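Local coordinates for G protein alpha subunit (Entamoeba histolytica, PDB 4FID), which binds guanine nucleotides as the alpha subunit of a heterotrimeric G protein and probably relays transmembrane signals as a GTP-hydrolysing switch, at residues K4-M9 with I161-I166; S183-A188 with K227-L232. All coordinates share one frame; numbering follows the deposited sequence.

The chain begins with strand 6-12, whose first half enters contact 1. It then runs through the nucleotide-binding loop and a long excursion whose regular structure is mostly helix, and returns at 161-166, where contact 1 closes this 151-residue loop. Only afterwards does contact 2 open at 183-188; it closes at 227-232, around helix 209-222. The two loops are therefore consecutive along the sequence and neither nest nor cross. In space they share one sheet, because strands 6-12 and 187-193 are neighbours: Met9 N lies 2.9 Å from Cys187 O, probably hydrogen-bonded. Together the contacts line up strands 162-167, 6-12, 187-193 and 230-236 in the Ras-like domain.

Contact 1 (K4-M9 with I161-I166); sequences KPITVM and IPFHLI
Ile6 and Phe163 begin a parallel ladder that runs to Met9 and Ile166, with four backbone hydrogen bonds between the strands. Ile6 N donates to Pro162 O (2.8 Å), and His164 N returns a bond to Ile6 O (2.7 Å). Farther along, Val8 N meets His164 O at 2.8 Å and Ile166 N meets Val8 O at 2.8 Å. The last bond is nearly straight, 169° at the hydrogen. Pro5 and Pro162, which have no N-H to offer, suit the start of the ladder; there Pro162 serves as an acceptor while its ring carbons pack on Pro5. The alternate residues turn their backbone polar groups outward: Thr7 and Met9 bond to strand 187-193, with Thr7 N taken by the carboxylate OD2 of Asp186 just before it; Phe163 and Leu165 bond to strand 152-157.

One face of the sheet, carrying Ile6, Val8, Phe163 and Leu165, is apolar. With CG anti to the carbonyl carbon (chi1 -79°), the Phe163 ring lies beside Ile6, whose CB sits over one ring face in a CH-pi contact, 4.0 Å from the centroid; Val8 CG2 meets the ring edge. Val8 CG1 also touches Leu165 CD2. Helix 312-332 covers Ile6 and Phe163.

The other face bears Thr7, Met9 (built as selenomethionine), His164 and Ile166. Thr7 CG2 packs on Ile166 CD1, 3.7 Å away. His164 turns its ring to strand 152-157: ND1 bonds to Asp155 and NE2 to Glu153, so the two carboxylates would probably favour a protonated imidazole. Two adjacent parallel strands leading into the P-loop and the Asp167-Gly170 segment, predicted to bind GTP, are characteristic of the Ras-like P-loop fold.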
loop_
_atom_site.group_PDB
_atom_site.type_symbol
_atom_site.label_atom_id
_atom_site.label_comp_id
_atom_site.label_asym_id
_atom_site.label_seq_id
_atom_site.Cartn_x
_atom_site.Cartn_y
_atom_site.Cartn_z
ATOM N N LYS A 4 -15.584 13.854 22.642
ATOM C CA LYS A 4 -14.452 13.977 21.723
ATOM C C LYS A 4 -14.039 12.643 21.077
ATOM O O LYS A 4 -13.966 11.621 21.751
ATOM C CB LYS A 4 -13.262 14.644 22.423
ATOM C CG LYS A 4 -13.441 16.157 22.591
ATOM C CD LYS A 4 -12.239 16.799 23.274
ATOM C CE LYS A 4 -12.560 17.249 24.702
ATOM N NZ LYS A 4 -13.438 18.461 24.759
ATOM N N PRO A 5 -13.767 12.664 19.757
ATOM C CA PRO A 5 -13.533 11.459 18.945
ATOM C C PRO A 5 -12.229 10.750 19.297
ATOM O O PRO A 5 -11.290 11.385 19.774
ATOM C CB PRO A 5 -13.443 12.015 17.521
ATOM C CG PRO A 5 -12.922 13.398 17.715
ATOM C CD PRO A 5 -13.571 13.897 18.974
ATOM N N ILE A 6 -12.189 9.439 19.078
ATOM C CA ILE A 6 -10.959 8.681 19.203
ATOM C C ILE A 6 -10.035 9.028 18.025
ATOM O O ILE A 6 -10.430 8.943 16.849
ATOM C CB ILE A 6 -11.223 7.169 19.223
ATOM C CG1 ILE A 6 -12.125 6.802 20.397
ATOM C CG2 ILE A 6 -9.903 6.390 19.290
ATOM C CD1 ILE A 6 -12.258 5.304 20.600
ATOM N N THR A 7 -8.807 9.415 18.352
ATOM C CA THR A 7 -7.877 9.866 17.347
ATOM C C THR A 7 -6.856 8.798 16.955
ATOM O O THR A 7 -6.228 8.168 17.794
ATOM C CB THR A 7 -7.189 11.142 17.809
ATOM O OG1 THR A 7 -8.166 12.181 17.859
ATOM C CG2 THR A 7 -6.080 11.543 16.847
ATOM N N VAL A 8 -6.694 8.618 15.657
ATOM C CA VAL A 8 -5.816 7.598 15.133
ATOM C C VAL A 8 -4.920 8.234 14.101
ATOM O O VAL A 8 -5.390 8.948 13.219
ATOM C CB VAL A 8 -6.615 6.497 14.440
ATOM C CG1 VAL A 8 -5.679 5.500 13.807
ATOM C CG2 VAL A 8 -7.550 5.822 15.436
HETATM N N MSE A 9 -3.628 7.969 14.218
HETATM C CA MSE A 9 -2.629 8.549 13.330
HETATM C C MSE A 9 -1.960 7.456 12.506
HETATM O O MSE A 9 -1.430 6.499 13.075
HETATM C CB MSE A 9 -1.591 9.305 14.156
HETATM C CG MSE A 9 -0.477 9.901 13.336
HETATM SE SE MSE A 9 0.784 11.028 14.343
HETATM C CE MSE A 9 -0.256 12.676 14.534
ATOM N N ILE A 161 -19.389 5.192 17.345
ATOM C CA ILE A 161 -18.268 5.707 18.111
ATOM C C ILE A 161 -17.504 6.569 17.122
ATOM O O ILE A 161 -17.154 6.101 16.037
ATOM C CB ILE A 161 -17.339 4.569 18.587
ATOM C CG1 ILE A 161 -18.053 3.641 19.562
ATOM C CG2 ILE A 161 -16.080 5.121 19.243
ATOM C CD1 ILE A 161 -17.278 2.389 19.842
ATOM N N PRO A 162 -17.256 7.835 17.473
ATOM C CA PRO A 162 -16.569 8.776 16.577
ATOM C C PRO A 162 -15.036 8.568 16.507
ATOM O O PRO A 162 -14.373 8.494 17.545
ATOM C CB PRO A 162 -16.881 10.132 17.206
ATOM C CG PRO A 162 -16.974 9.828 18.673
ATOM C CD PRO A 162 -17.577 8.439 18.776
ATOM N N PHE A 163 -14.495 8.475 15.291
ATOM C CA PHE A 163 -13.056 8.414 15.084
ATOM C C PHE A 163 -12.534 9.576 14.236
ATOM O O PHE A 163 -13.231 10.099 13.369
ATOM C CB PHE A 163 -12.661 7.093 14.436
ATOM C CG PHE A 163 -12.607 5.950 15.391
ATOM C CD1 PHE A 163 -11.397 5.420 15.782
ATOM C CD2 PHE A 163 -13.773 5.406 15.910
ATOM C CE1 PHE A 163 -11.350 4.353 16.674
ATOM C CE2 PHE A 163 -13.731 4.344 16.801
ATOM C CZ PHE A 163 -12.523 3.817 17.180
ATOM N N HIS A 164 -11.301 9.982 14.505
ATOM C CA HIS A 164 -10.648 10.999 13.695
ATOM C C HIS A 164 -9.309 10.447 13.218
ATOM O O HIS A 164 -8.492 9.968 14.017
ATOM C CB HIS A 164 -10.476 12.296 14.475
ATOM C CG HIS A 164 -9.815 13.382 13.695
ATOM N ND1 HIS A 164 -10.479 14.124 12.740
ATOM C CD2 HIS A 164 -8.548 13.865 13.733
ATOM C CE1 HIS A 164 -9.648 15.010 12.218
ATOM N NE2 HIS A 164 -8.470 14.877 12.807
ATOM N N LEU A 165 -9.100 10.494 11.906
ATOM C CA LEU A 165 -7.974 9.816 11.291
ATOM C C LEU A 165 -7.017 10.886 10.783
ATOM O O LEU A 165 -7.433 11.781 10.040
ATOM C CB LEU A 165 -8.482 8.914 10.147
ATOM C CG LEU A 165 -7.606 7.843 9.468
ATOM C CD1 LEU A 165 -6.556 8.469 8.585
ATOM C CD2 LEU A 165 -6.937 6.924 10.476
ATOM N N ILE A 166 -5.753 10.816 11.211
ATOM C CA ILE A 166 -4.719 11.725 10.728
ATOM C C ILE A 166 -3.717 10.948 9.914
ATOM O O ILE A 166 -2.984 10.126 10.459
ATOM C CB ILE A 166 -3.963 12.391 11.881
ATOM C CG1 ILE A 166 -4.952 13.111 12.811
ATOM C CG2 ILE A 166 -2.833 13.335 11.324
ATOM C CD1 ILE A 166 -4.375 13.480 14.149
#

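Contact 2 (S183-A188 with K227-L232); sequences SDVDCA and KGAVKL
Cys187 pairs with Val230 and Ala188 with Lys231 in a short parallel ladder, bound by Val230 N to Asp186 O (3.0 Å), Ala188 N to Val230 O (2.8 Å) and Leu232 N to Ala188 O (3.1 Å). The last bond is almost linear, 174° at the hydrogen.

Just before this ladder, Gly228 takes a positive phi of 95°, a turn that glycine accepts readily because it has no beta carbon to strike the preceding carbonyl. The small Ala229 then fits close against the other chain segment, its methyl facing the carbonyls of Val185 and Asp186. On the face bearing Cys187 and Val230, the sulfur stands anti to its backbone nitrogen, chi1 173°, which brings SG to 4.1 Å from Leu232 CD1. Helix 312-332 packs over this side, touching Cys187, Val230 and Leu232.

Two charged residues are buried here, and each has partners. Asp186 points away from 227-232, and its OD2 accepts a hydrogen bond from Thr7 N in the neighbouring strand, continuing the sheet's bonding through a side chain. Lys231 curls back toward the loop that precedes its strand, where NZ donates to Ala229 O at 2.9 Å, in the carbonyl plane; a second bond to Leu226 O helps fix the ammonium group, and Glu300 is a weak, distant ion-pair partner. Strand 187-193, helix 209-222 and the adjacent parallel strand 230-236 form a beta-alpha-beta crossover of the kind from which Ras-like nucleotide-binding domains are built.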
loop_
_atom_site.group_PDB
_atom_site.type_symbol
_atom_site.label_atom_id
_atom_site.label_comp_id
_atom_site.label_asym_id
_atom_site.label_seq_id
_atom_site.Cartn_x
_atom_site.Cartn_y
_atom_site.Cartn_z
ATOM N N SER A 183 -1.736 16.862 19.242
ATOM C CA SER A 183 -1.758 16.545 20.667
ATOM C C SER A 183 -2.855 15.530 20.990
ATOM O O SER A 183 -3.908 15.506 20.338
ATOM C CB SER A 183 -1.960 17.814 21.509
ATOM O OG SER A 183 -0.762 18.567 21.625
ATOM N N ASP A 184 -2.592 14.692 21.992
ATOM C CA ASP A 184 -3.600 13.770 22.498
ATOM C C ASP A 184 -4.014 12.744 21.442
ATOM O O ASP A 184 -5.208 12.566 21.166
ATOM C CB ASP A 184 -4.833 14.542 22.996
ATOM C CG ASP A 184 -4.521 15.457 24.180
ATOM O OD1 ASP A 184 -3.631 15.114 24.991
ATOM O OD2 ASP A 184 -5.179 16.517 24.301
ATOM N N VAL A 185 -3.027 12.076 20.851
ATOM C CA VAL A 185 -3.304 10.989 19.914
ATOM C C VAL A 185 -3.506 9.689 20.688
ATOM O O VAL A 185 -2.653 9.294 21.475
ATOM C CB VAL A 185 -2.178 10.843 18.873
ATOM C CG1 VAL A 185 -2.370 9.596 18.039
ATOM C CG2 VAL A 185 -2.137 12.072 17.979
ATOM N N ASP A 186 -4.636 9.027 20.476
ATOM C CA ASP A 186 -4.956 7.841 21.269
ATOM C C ASP A 186 -4.231 6.606 20.759
ATOM O O ASP A 186 -3.840 5.730 21.542
ATOM C CB ASP A 186 -6.470 7.614 21.329
ATOM C CG ASP A 186 -7.200 8.813 21.915
ATOM O OD1 ASP A 186 -6.760 9.300 22.981
ATOM O OD2 ASP A 186 -8.179 9.289 21.300
ATOM N N CYS A 187 -4.032 6.566 19.445
ATOM C CA CYS A 187 -3.451 5.411 18.795
ATOM C C CYS A 187 -2.604 5.797 17.582
ATOM O O CYS A 187 -3.002 6.611 16.752
ATOM C CB CYS A 187 -4.560 4.452 18.369
ATOM S SG CYS A 187 -3.990 3.070 17.383
ATOM N N ALA A 188 -1.426 5.204 17.497
ATOM C CA ALA A 188 -0.561 5.406 16.357
ATOM C C ALA A 188 -0.472 4.087 15.591
ATOM O O ALA A 188 -0.093 3.082 16.146
ATOM C CB ALA A 188 0.811 5.856 16.827
ATOM N N LYS A 227 3.980 9.121 23.474
ATOM C CA LYS A 227 3.727 8.401 24.721
ATOM C C LYS A 227 2.229 8.489 25.008
ATOM O O LYS A 227 1.574 9.509 24.731
ATOM C CB LYS A 227 4.517 8.979 25.901
ATOM C CG LYS A 227 6.024 8.862 25.775
ATOM C CD LYS A 227 6.454 7.446 25.406
ATOM C CE LYS A 227 7.973 7.331 25.377
ATOM N NZ LYS A 227 8.424 5.926 25.218
ATOM N N GLY A 228 1.683 7.416 25.553
ATOM C CA GLY A 228 0.274 7.384 25.848
ATOM C C GLY A 228 -0.502 6.742 24.730
ATOM O O GLY A 228 -1.562 6.159 24.974
ATOM N N ALA A 229 0.027 6.835 23.508
ATOM C CA ALA A 229 -0.642 6.235 22.349
ATOM C C ALA A 229 -0.368 4.746 22.204
ATOM O O ALA A 229 0.776 4.303 22.306
ATOM C CB ALA A 229 -0.309 6.982 21.058
ATOM N N VAL A 230 -1.435 3.981 21.978
ATOM C CA VAL A 230 -1.329 2.563 21.630
ATOM C C VAL A 230 -0.572 2.422 20.322
ATOM O O VAL A 230 -0.802 3.174 19.377
ATOM C CB VAL A 230 -2.722 1.901 21.452
ATOM C CG1 VAL A 230 -2.598 0.391 21.486
ATOM C CG2 VAL A 230 -3.650 2.342 22.538
ATOM N N LYS A 231 0.318 1.444 20.256
ATOM C CA LYS A 231 1.108 1.234 19.054
ATOM C C LYS A 231 0.682 -0.043 18.334
ATOM O O LYS A 231 0.785 -1.152 18.883
ATOM C CB LYS A 231 2.588 1.163 19.419
ATOM C CG LYS A 231 3.056 2.232 20.408
ATOM C CD LYS A 231 2.934 3.635 19.827
ATOM C CE LYS A 231 3.824 4.586 20.591
ATOM N NZ LYS A 231 3.630 4.474 22.057
ATOM N N LEU A 232 0.218 0.118 17.103
ATOM C CA LEU A 232 -0.195 -0.996 16.264
ATOM C C LEU A 232 0.690 -1.029 15.041
ATOM O O LEU A 232 1.128 0.019 14.566
ATOM C CB LEU A 232 -1.644 -0.803 15.793
ATOM C CG LEU A 232 -2.769 -1.317 16.696
ATOM C CD1 LEU A 232 -2.612 -0.756 18.111
ATOM C CD2 LEU A 232 -4.161 -1.007 16.112
#